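Local coordinates for ABC transporter, periplasmic solute-binding protein (Rhizobium meliloti, PDB 4WED) that probably captures a solute, perhaps a peptide or a nickel- or haem-containing compound, in the periplasm and hands it to an ABC importer, at residues Ala382-Ile385 / Gln386-Lys390; Val369-Pro372 / Asp373-Pro376; Ala114-Trp117 / Asn118-Trp122; Ala59-Asp62 / Leu63-Pro67. All blocks are in the same frame, centred on the assembly; numbering follows the deposited sequence.

Contact 1. Residues Ala382-Ile385 / Gln386-Lys390; sequences AEVI and QSEMK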
loop_
_atom_site.group_PDB
_atom_site.type_symbol
_atom_site.label_atom_id
_atom_site.label_comp_id
_atom_site.label_asym_id
_atom_site.label_seq_id
_atom_site.Cartn_x
_atom_site.Cartn_y
_atom_site.Cartn_z
ATOM N N ALA A 382 5.094 18.195 -13.278
ATOM C CA ALA A 382 4.806 18.430 -14.674
ATOM C C ALA A 382 5.810 19.397 -15.291
ATOM O O ALA A 382 6.207 19.246 -16.457
ATOM C CB ALA A 382 3.398 18.946 -14.828
ATOM N N GLU A 383 6.250 20.360 -14.498
ATOM C CA GLU A 383 7.143 21.412 -14.983
ATOM C C GLU A 383 8.583 20.953 -15.042
ATOM O O GLU A 383 9.344 21.461 -15.836
ATOM C CB GLU A 383 7.029 22.639 -14.095
ATOM C CG GLU A 383 5.602 23.176 -14.043
ATOM C CD GLU A 383 5.490 24.505 -13.323
ATOM O OE1 GLU A 383 6.190 24.668 -12.297
ATOM O OE2 GLU A 383 4.698 25.373 -13.777
ATOM N N VAL A 384 8.961 20.009 -14.192
ATOM C CA VAL A 384 10.245 19.343 -14.332
ATOM C C VAL A 384 10.267 18.571 -15.659
ATOM O O VAL A 384 11.168 18.730 -16.477
ATOM C CB VAL A 384 10.476 18.315 -13.208
ATOM C CG1 VAL A 384 11.748 17.503 -13.461
ATOM C CG2 VAL A 384 10.547 19.009 -11.863
ATOM N N ILE A 385 9.251 17.744 -15.847
ATOM C CA ILE A 385 9.119 16.896 -17.035
ATOM C C ILE A 385 9.067 17.716 -18.330
ATOM O O ILE A 385 9.799 17.447 -19.273
ATOM C CB ILE A 385 7.864 16.001 -16.914
ATOM C CG1 ILE A 385 8.085 14.996 -15.781
ATOM C CG2 ILE A 385 7.556 15.295 -18.222
ATOM C CD1 ILE A 385 6.828 14.347 -15.266
ATOM N N GLN A 386 8.204 18.713 -18.360
ATOM C CA GLN A 386 8.038 19.537 -19.532
ATOM C C GLN A 386 9.375 20.120 -20.008
ATOM O O GLN A 386 9.642 20.280 -21.232
ATOM C CB GLN A 386 7.108 20.691 -19.160
ATOM C CG GLN A 386 7.025 21.822 -20.166
ATOM C CD GLN A 386 6.211 22.982 -19.622
ATOM O OE1 GLN A 386 6.701 23.772 -18.803
ATOM N NE2 GLN A 386 4.968 23.100 -20.079
ATOM N N SER A 387 10.166 20.484 -19.005
ATOM C CA SER A 387 11.486 21.056 -19.195
ATOM C C SER A 387 12.484 19.992 -19.719
ATOM O O SER A 387 13.350 20.289 -20.547
ATOM C CB SER A 387 11.945 21.660 -17.864
ATOM O OG SER A 387 13.327 21.899 -17.880
ATOM N N GLU A 388 12.354 18.761 -19.231
ATOM C CA GLU A 388 13.178 17.663 -19.670
ATOM C C GLU A 388 12.805 17.154 -21.058
ATOM O O GLU A 388 13.683 16.774 -21.818
ATOM C CB GLU A 388 13.076 16.529 -18.667
ATOM C CG GLU A 388 13.833 16.847 -17.398
ATOM C CD GLU A 388 13.540 15.870 -16.290
ATOM O OE1 GLU A 388 12.666 14.995 -16.501
ATOM O OE2 GLU A 388 14.183 15.965 -15.216
HETATM N N MSE A 389 11.507 17.130 -21.360
HETATM C CA MSE A 389 10.979 16.837 -22.700
HETATM C C MSE A 389 11.398 17.856 -23.729
HETATM O O MSE A 389 11.712 17.552 -24.888
HETATM C CB MSE A 389 9.468 16.892 -22.554
HETATM C CG MSE A 389 8.911 15.773 -21.677
HETATM SE SE MSE A 389 9.505 14.041 -22.401
HETATM C CE MSE A 389 11.214 13.692 -21.451
ATOM N N LYS A 390 11.438 19.096 -23.302
ATOM C CA LYS A 390 11.873 20.128 -24.169
ATOM C C LYS A 390 13.270 19.765 -24.652
ATOM O O LYS A 390 13.531 19.841 -25.843
ATOM C CB LYS A 390 11.819 21.473 -23.445
ATOM C CG LYS A 390 12.587 22.606 -24.118
ATOM C CD LYS A 390 11.734 23.389 -25.094
ATOM C CE LYS A 390 12.561 24.507 -25.691
ATOM N NZ LYS A 390 11.788 25.761 -25.802
#

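Contact 2. Residues Val369-Pro372 / Asp373-Pro376; sequences VVSP and DAVP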
loop_
_atom_site.group_PDB
_atom_site.type_symbol
_atom_site.label_atom_id
_atom_site.label_comp_id
_atom_site.label_asym_id
_atom_site.label_seq_id
_atom_site.Cartn_x
_atom_site.Cartn_y
_atom_site.Cartn_z
ATOM N N VAL A 369 -2.002 15.979 -18.194
ATOM C CA VAL A 369 -3.091 16.422 -17.367
ATOM C C VAL A 369 -2.744 16.123 -15.920
ATOM O O VAL A 369 -2.296 15.026 -15.604
ATOM C CB VAL A 369 -4.441 15.795 -17.777
ATOM C CG1 VAL A 369 -5.588 16.354 -16.920
ATOM C CG2 VAL A 369 -4.732 16.086 -19.244
ATOM N N VAL A 370 -2.923 17.124 -15.051
ATOM C CA VAL A 370 -2.608 16.972 -13.633
ATOM C C VAL A 370 -3.663 17.641 -12.751
ATOM O O VAL A 370 -4.320 18.598 -13.169
ATOM C CB VAL A 370 -1.239 17.576 -13.289
ATOM C CG1 VAL A 370 -0.118 16.824 -13.991
ATOM C CG2 VAL A 370 -1.204 19.064 -13.622
ATOM N N SER A 371 -3.820 17.121 -11.533
ATOM C CA SER A 371 -4.618 17.776 -10.488
ATOM C C SER A 371 -3.835 17.821 -9.190
ATOM O O SER A 371 -3.636 16.774 -8.574
ATOM C CB SER A 371 -5.943 17.047 -10.243
ATOM O OG SER A 371 -6.710 17.766 -9.290
ATOM N N PRO A 372 -3.381 19.028 -8.780
ATOM C CA PRO A 372 -2.749 19.207 -7.472
ATOM C C PRO A 372 -3.599 18.686 -6.306
ATOM O O PRO A 372 -3.035 18.180 -5.333
ATOM C CB PRO A 372 -2.545 20.724 -7.397
ATOM C CG PRO A 372 -2.289 21.105 -8.815
ATOM C CD PRO A 372 -3.258 20.252 -9.599
ATOM N N ASP A 373 -4.929 18.777 -6.426
ATOM C CA ASP A 373 -5.871 18.198 -5.433
ATOM C C ASP A 373 -5.675 16.693 -5.226
ATOM O O ASP A 373 -5.567 16.229 -4.097
ATOM C CB ASP A 373 -7.332 18.417 -5.856
ATOM C CG ASP A 373 -7.695 19.882 -6.003
ATOM O OD1 ASP A 373 -6.884 20.740 -5.592
ATOM O OD2 ASP A 373 -8.794 20.178 -6.530
ATOM N N ALA A 374 -5.643 15.950 -6.332
ATOM C CA ALA A 374 -5.555 14.480 -6.326
ATOM C C ALA A 374 -4.132 13.904 -6.145
ATOM O O ALA A 374 -3.984 12.744 -5.753
ATOM C CB ALA A 374 -6.172 13.933 -7.603
ATOM N N VAL A 375 -3.098 14.682 -6.461
ATOM C CA VAL A 375 -1.714 14.284 -6.173
ATOM C C VAL A 375 -0.870 15.510 -5.784
ATOM O O VAL A 375 -0.393 16.223 -6.661
ATOM C CB VAL A 375 -1.038 13.599 -7.385
ATOM C CG1 VAL A 375 0.045 12.655 -6.897
ATOM C CG2 VAL A 375 -2.034 12.852 -8.267
ATOM N N PRO A 376 -0.677 15.771 -4.470
ATOM C CA PRO A 376 0.080 16.990 -4.167
ATOM C C PRO A 376 1.491 16.976 -4.775
ATOM O O PRO A 376 2.198 15.979 -4.696
ATOM C CB PRO A 376 0.107 17.025 -2.627
ATOM C CG PRO A 376 -1.079 16.221 -2.206
ATOM C CD PRO A 376 -1.170 15.122 -3.239
#

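Contact 3. Residues Ala114-Trp117 / Asn118-Trp122; sequences ACKW and NLERW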
loop_
_atom_site.group_PDB
_atom_site.type_symbol
_atom_site.label_atom_id
_atom_site.label_comp_id
_atom_site.label_asym_id
_atom_site.label_seq_id
_atom_site.Cartn_x
_atom_site.Cartn_y
_atom_site.Cartn_z
ATOM N N ALA A 114 -14.349 -19.968 18.581
ATOM C CA ALA A 114 -14.249 -18.519 18.687
ATOM C C ALA A 114 -13.865 -17.953 17.330
ATOM O O ALA A 114 -14.304 -16.887 16.934
ATOM C CB ALA A 114 -13.235 -18.130 19.753
ATOM N N CYS A 115 -13.083 -18.714 16.586
ATOM C CA CYS A 115 -12.705 -18.339 15.244
ATOM C C CYS A 115 -13.871 -18.329 14.254
ATOM O O CYS A 115 -14.053 -17.359 13.516
ATOM C CB CYS A 115 -11.636 -19.312 14.773
ATOM S SG CYS A 115 -10.999 -18.893 13.153
ATOM N N LYS A 116 -14.645 -19.406 14.234
ATOM C CA LYS A 116 -15.880 -19.464 13.431
ATOM C C LYS A 116 -16.795 -18.292 13.736
ATOM O O LYS A 116 -17.354 -17.687 12.826
ATOM C CB LYS A 116 -16.634 -20.782 13.721
ATOM C CG LYS A 116 -18.008 -21.000 13.079
ATOM C CD LYS A 116 -18.568 -22.382 13.473
ATOM C CE LYS A 116 -19.712 -22.877 12.585
ATOM N NZ LYS A 116 -19.865 -24.381 12.505
ATOM N N TRP A 117 -16.981 -18.014 15.026
ATOM C CA TRP A 117 -17.941 -17.008 15.479
ATOM C C TRP A 117 -17.588 -15.633 14.925
ATOM O O TRP A 117 -18.453 -14.879 14.538
ATOM C CB TRP A 117 -17.936 -16.970 17.007
ATOM C CG TRP A 117 -18.851 -15.921 17.645
ATOM C CD1 TRP A 117 -20.161 -16.081 17.971
ATOM C CD2 TRP A 117 -18.497 -14.570 18.056
ATOM N NE1 TRP A 117 -20.652 -14.927 18.536
ATOM C CE2 TRP A 117 -19.662 -13.987 18.605
ATOM C CE3 TRP A 117 -17.313 -13.811 18.013
ATOM C CZ2 TRP A 117 -19.690 -12.680 19.109
ATOM C CZ3 TRP A 117 -17.337 -12.510 18.502
ATOM C CH2 TRP A 117 -18.524 -11.958 19.059
ATOM N N ASN A 118 -16.300 -15.334 14.887
ATOM C CA ASN A 118 -15.777 -14.107 14.266
ATOM C C ASN A 118 -15.914 -14.091 12.770
ATOM O O ASN A 118 -16.427 -13.141 12.192
ATOM C CB ASN A 118 -14.287 -13.940 14.582
ATOM C CG ASN A 118 -14.054 -13.214 15.884
ATOM O OD1 ASN A 118 -14.185 -11.997 15.947
ATOM N ND2 ASN A 118 -13.694 -13.946 16.919
ATOM N N LEU A 119 -15.424 -15.144 12.143
ATOM C CA LEU A 119 -15.500 -15.265 10.722
ATOM C C LEU A 119 -16.920 -15.168 10.237
ATOM O O LEU A 119 -17.202 -14.519 9.240
ATOM C CB LEU A 119 -14.899 -16.588 10.342
ATOM C CG LEU A 119 -13.381 -16.544 10.465
ATOM C CD1 LEU A 119 -12.826 -17.885 10.036
ATOM C CD2 LEU A 119 -12.723 -15.426 9.654
ATOM N N GLU A 120 -17.829 -15.799 10.960
ATOM C CA GLU A 120 -19.250 -15.714 10.630
ATOM C C GLU A 120 -19.823 -14.295 10.787
ATOM O O GLU A 120 -20.877 -13.992 10.247
ATOM C CB GLU A 120 -20.052 -16.683 11.490
ATOM C CG GLU A 120 -19.952 -18.127 11.034
ATOM C CD GLU A 120 -20.742 -19.057 11.947
ATOM O OE1 GLU A 120 -21.163 -18.594 13.046
ATOM O OE2 GLU A 120 -20.944 -20.236 11.569
ATOM N N ARG A 121 -19.138 -13.444 11.536
ATOM C CA ARG A 121 -19.583 -12.081 11.710
ATOM C C ARG A 121 -19.347 -11.230 10.467
ATOM O O ARG A 121 -20.026 -10.229 10.288
ATOM C CB ARG A 121 -18.899 -11.424 12.913
ATOM C CG ARG A 121 -19.573 -11.749 14.233
ATOM C CD ARG A 121 -18.680 -11.402 15.417
ATOM N NE ARG A 121 -19.309 -10.501 16.382
ATOM C CZ ARG A 121 -19.543 -9.208 16.171
ATOM N NH1 ARG A 121 -19.244 -8.637 15.018
ATOM N NH2 ARG A 121 -20.078 -8.473 17.120
ATOM N N TRP A 122 -18.402 -11.593 9.613
ATOM C CA TRP A 122 -18.106 -10.718 8.460
ATOM C C TRP A 122 -18.081 -11.392 7.099
ATOM O O TRP A 122 -18.313 -10.732 6.081
ATOM C CB TRP A 122 -16.783 -9.938 8.661
ATOM C CG TRP A 122 -15.569 -10.809 8.780
ATOM C CD1 TRP A 122 -15.017 -11.336 9.938
ATOM C CD2 TRP A 122 -14.745 -11.226 7.713
ATOM N NE1 TRP A 122 -13.903 -12.078 9.631
ATOM C CE2 TRP A 122 -13.704 -12.022 8.270
ATOM C CE3 TRP A 122 -14.773 -11.005 6.332
ATOM C CZ2 TRP A 122 -12.713 -12.620 7.485
ATOM C CZ3 TRP A 122 -13.771 -11.589 5.546
ATOM C CH2 TRP A 122 -12.754 -12.392 6.132
#

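Contact 4. Residues Ala59-Asp62 / Leu63-Pro67; sequences AIQD and LMFEP. With NA (sodium ion), chain B.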
loop_
_atom_site.group_PDB
_atom_site.type_symbol
_atom_site.label_atom_id
_atom_site.label_comp_id
_atom_site.label_asym_id
_atom_site.label_seq_id
_atom_site.Cartn_x
_atom_site.Cartn_y
_atom_site.Cartn_z
ATOM N N ALA A 59 -4.139 1.479 12.386
ATOM C CA ALA A 59 -2.990 1.231 13.227
ATOM C C ALA A 59 -3.330 1.034 14.702
ATOM O O ALA A 59 -2.623 0.357 15.423
ATOM C CB ALA A 59 -2.004 2.365 13.055
ATOM N N ILE A 60 -4.425 1.608 15.154
ATOM C CA ILE A 60 -4.856 1.444 16.557
ATOM C C ILE A 60 -5.434 0.088 16.764
ATOM O O ILE A 60 -5.119 -0.566 17.757
ATOM C CB ILE A 60 -5.966 2.445 16.956
ATOM C CG1 ILE A 60 -5.500 3.899 16.769
ATOM C CG2 ILE A 60 -6.396 2.251 18.402
ATOM C CD1 ILE A 60 -4.260 4.305 17.554
ATOM N N GLN A 61 -6.218 -0.364 15.800
ATOM C CA GLN A 61 -6.817 -1.688 15.814
ATOM C C GLN A 61 -5.727 -2.728 15.836
ATOM O O GLN A 61 -5.839 -3.746 16.480
ATOM C CB GLN A 61 -7.705 -1.877 14.597
ATOM C CG GLN A 61 -9.113 -1.377 14.787
ATOM C CD GLN A 61 -9.791 -1.029 13.498
ATOM O OE1 GLN A 61 -9.222 -0.392 12.640
ATOM N NE2 GLN A 61 -11.019 -1.450 13.358
ATOM N N ASP A 62 -4.648 -2.436 15.138
ATOM C CA ASP A 62 -3.520 -3.330 15.043
ATOM C C ASP A 62 -2.854 -3.558 16.384
ATOM O O ASP A 62 -2.124 -4.512 16.554
ATOM C CB ASP A 62 -2.539 -2.808 14.016
ATOM C CG ASP A 62 -1.381 -3.718 13.811
ATOM O OD1 ASP A 62 -1.555 -4.925 13.651
ATOM O OD2 ASP A 62 -0.275 -3.207 13.811
ATOM N N LEU A 63 -3.092 -2.658 17.323
ATOM C CA LEU A 63 -2.592 -2.786 18.688
ATOM C C LEU A 63 -3.091 -3.964 19.512
ATOM O O LEU A 63 -2.357 -4.518 20.290
ATOM C CB LEU A 63 -2.870 -1.507 19.451
ATOM C CG LEU A 63 -1.992 -0.367 18.998
ATOM C CD1 LEU A 63 -2.510 0.918 19.595
ATOM C CD2 LEU A 63 -0.578 -0.656 19.448
HETATM N N MSE A 64 -4.355 -4.305 19.374
HETATM C CA MSE A 64 -4.985 -5.369 20.159
HETATM C C MSE A 64 -5.656 -6.411 19.329
HETATM O O MSE A 64 -6.027 -7.456 19.854
HETATM C CB MSE A 64 -6.025 -4.770 21.137
HETATM C CG MSE A 64 -7.365 -4.413 20.499
HETATM SE SE MSE A 64 -7.292 -2.703 19.504
HETATM C CE MSE A 64 -7.151 -1.549 21.117
ATOM N N PHE A 65 -5.875 -6.151 18.049
ATOM C CA PHE A 65 -6.479 -7.170 17.200
ATOM C C PHE A 65 -5.429 -7.900 16.385
ATOM O O PHE A 65 -4.465 -7.314 15.881
ATOM C CB PHE A 65 -7.652 -6.599 16.379
ATOM C CG PHE A 65 -8.814 -6.110 17.255
ATOM C CD1 PHE A 65 -9.534 -7.010 18.051
ATOM C CD2 PHE A 65 -9.195 -4.789 17.268
ATOM C CE1 PHE A 65 -10.602 -6.586 18.825
ATOM C CE2 PHE A 65 -10.253 -4.349 18.055
ATOM C CZ PHE A 65 -10.949 -5.251 18.846
ATOM N N GLU A 66 -5.599 -9.205 16.284
ATOM C CA GLU A 66 -4.660 -10.012 15.531
ATOM C C GLU A 66 -5.354 -10.794 14.465
ATOM O O GLU A 66 -6.511 -11.173 14.624
ATOM C CB GLU A 66 -3.881 -10.939 16.441
ATOM C CG GLU A 66 -2.743 -10.246 17.166
ATOM C CD GLU A 66 -1.970 -11.176 18.084
ATOM O OE1 GLU A 66 -2.674 -11.926 18.799
ATOM O OE2 GLU A 66 -0.689 -11.150 18.104
ATOM N N PRO A 67 -4.657 -11.012 13.335
ATOM C CA PRO A 67 -5.186 -11.866 12.268
ATOM C C PRO A 67 -4.724 -13.330 12.379
ATOM O O PRO A 67 -3.871 -13.686 13.203
ATOM C CB PRO A 67 -4.557 -11.248 11.022
ATOM C CG PRO A 67 -3.191 -10.869 11.515
ATOM C CD PRO A 67 -3.359 -10.433 12.965
HETATM NA NA NA B . 1.072 -4.963 13.037
HETATM O O HOH W 1 -2.552 -6.882 17.631
HETATM O O HOH W 2 -0.292 -6.814 11.894
HETATM O O HOH W 3 2.787 -3.371 13.732
HETATM O O HOH W 4 0.499 -5.684 14.900
#

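Contact 1. Residues Ala382-Ile385 / Gln386-Lys390
With Val384 CG1 anti to its own N (chi1 173°) and Glu388 CG turned beside its N and away from the carbonyl carbon (chi1 -74°), the two side chains run next to each other and point the same way. They lie one turn apart on helix 378-392, the helix of a beta-alpha-beta unit that links strands 362-370 and 395-400. The Glu388 chain stays extended beyond CG and lies along the valine, its CG 3.4 Å from Val384 O, while the end of the carboxylate brings OE2 to 3.4 Å from Val384 CG1. This is an apolar-to-oxygen contact. The firm polar bond of the acid is made by OE1, which accepts from the backbone N of Asp301, next to helix 302-310. With Glu388 replaced by an alanine, the Asp301 N-H would probably lose its acceptor and Val384 CG1 one of its packing partners.

A second pair, Ile385 and the selenomethionine Met389, also lies side by side. Ile385 CG2 meets Met389 CG at 3.7 Å, and the selenomethionine then bends toward Ile300 and Ile394, while Ile385 packs on Ile305 and on Leu396. Gln386 instead sends its NE2 to Leu396 O, tying the helix to strand 395-400. Underneath runs the i to i+4 bonding of the helix. The bond from Ser387 N to Glu383 O is long and weak, but Gln386 N reaches Ala382 O at 2.8 Å, and Met389 N meets Ile385 O at 2.7 Å almost straight, with 172° at the hydrogen.

Contact 2. Residues Val369-Pro372 / Asp373-Pro376
Ser371 and Asp373 meet across an abrupt bend, with Pro372 between them providing the corner. The three residues carry most of the contact. The chain leaves strand 362-370 here and, before helix 378-392 begins, winds once in an alpha-turn: Pro372, Asp373 and Ala374 all have helical backbone angles, and Ser371 O accepts from Val375 N at 3.0 Å, nearly in line with the carbonyl. The same oxygen receives a second, weak bond from Ala374 N.

The hydroxyl of Ser371 lies anti to its backbone N (chi1 -176°), which carries OG alongside the start of the turn, 3.5 Å from Asp373 N and 3.6 Å from Asp373 CB. The hydrogen bond of OG goes to Val401 O, beyond the end of strand 395-400. Asp373 has CG beside its own N (chi1 -60°), and its carboxylate leads to the same neighbouring loop, where OD2 takes a weak bond from His403 N. Serine and aspartate thus stitch the turn to the chain that follows the partner strand, and Pro372 adds contacts of its ring with Ser400 and Arg379.

At the far end of the turn, Pro372 O faces Pro376. Pro376 N is 3.5 Å away but carries no hydrogen, and what the carbonyl meets is the polarised CA-H of Pro376, also at 3.5 Å. A proline at the position where the next helical N-H would stand implies that the turn cannot run on past Val375 with ordinary i to i+4 bonding, so the chain opens out before the next helix starts.

Contact 3. Residues Ala114-Trp117 / Asn118-Trp122
Arg121 lies over one face of the indole of Trp117, both side chains pointing the same way. Arg121 CD sits 3.6 Å from the centroid of the six-membered ring and only 15° off its normal, a CH-pi contact. Farther out, NE hangs over the rim of the same face, 3.1 Å from Trp117 CH2. The bend at chi3 (125°) turns the guanidinium so that its edge, not its flat side, is offered to the ring, the two planes being 62° apart.

Asn118 approaches quite differently. Its amide stands almost perpendicular to the indole, with ND2 near the ring plane at the edge, 3.8 Å from Trp117 CE3. That nitrogen donates to Ala114 O at 3.0 Å from above the carbonyl plane, while the backbone N of Asn118 reaches the same oxygen from the opposite face; OD1 is taken up by Leu172 N.

All this belongs to helix 112-122, which packs on strand 137-144, at one edge of an antiparallel sheet: Lys116 and Leu119 both touch Leu140. Cys115 SG meets Leu119 CD1 at 3.8 Å, and the cysteine also packs against Phe171. Lys116 and Glu120 cross obliquely, the carboxylate passing over the aliphatic part of the lysine with Glu120 OE2 3.1 Å from Lys116 CE. Lys116 NZ lies beyond, 4.4 Å from Glu120 OE2, too far for a salt bridge.

Contact 4. Residues Ala59-Asp62 / Leu63-Pro67
Leu63 folds back on Ile60 in the turn that follows on from helix 58-61, a turn whose residues are buried and which carries Asp62, one of the two residues of a sodium site. The packed side is built round two carbonyl oxygens. Ile60 O takes Leu63 N at 2.9 Å from well above its carbonyl plane, an i to i+3 bond, and Leu63 CB lies only 3.0 Å from the same oxygen. The leucine thereby brings CD1 beside Ile60, and both side chains rest on Phe204 of strand 201-206. Cutting Leu63 back to an alanine removes the branch that touches Ile60 and Phe204, and is likely to leave a gap beside them. Gln61 O is held twice, by Phe65 N nearly along its C=O direction and by Met64 N from above its plane. The selenomethionine Met64 doubles back, bent at chi2 and chi3, to set SE 3.5 Å from Ile60 O.

The other side is held by ion and water. Asp62 has CG anti to its backbone N (chi1 -177°), which swings the carboxylate away from the turn to grip sodium with both oxygens, unequally: OD2 is 2.3 Å from the ion and OD1 2.7 Å. Three waters and Asp515 complete the six ligand atoms. Each carboxylate oxygen has a further partner, OD1 with Arg170 NH1 and OD2 with Met516 N, which should fix the rotation of the group. Arg170 NH1 also donates to Phe65 O. Another water bridges the turn itself, giving one hydrogen to Asp62 O at 2.6 Å and the other to Phe65 O at 2.6 Å.

From the N terminus the order is contact 4, contact 3, contact 2, contact 1. Each is local and closes no more than its own turn of chain, so the four stand in series, and none nests within or crosses another. Contacts 4 and 3 lie on the same side of the chain's centre, their centres about 17 Å apart and not touching: one turns helix 58-61 into the loop before strand 69-71 and carries the sodium ligand Asp62, the other lays helix 112-122 on its sheet. Contacts 2 and 1 lie on the opposite side, within a single beta-alpha-beta unit. Contact 2 shapes the exit from strand 362-370, contact 1 the helix that follows, and they touch where Val370 CG1 packs 4.2 Å from Ala382 CB.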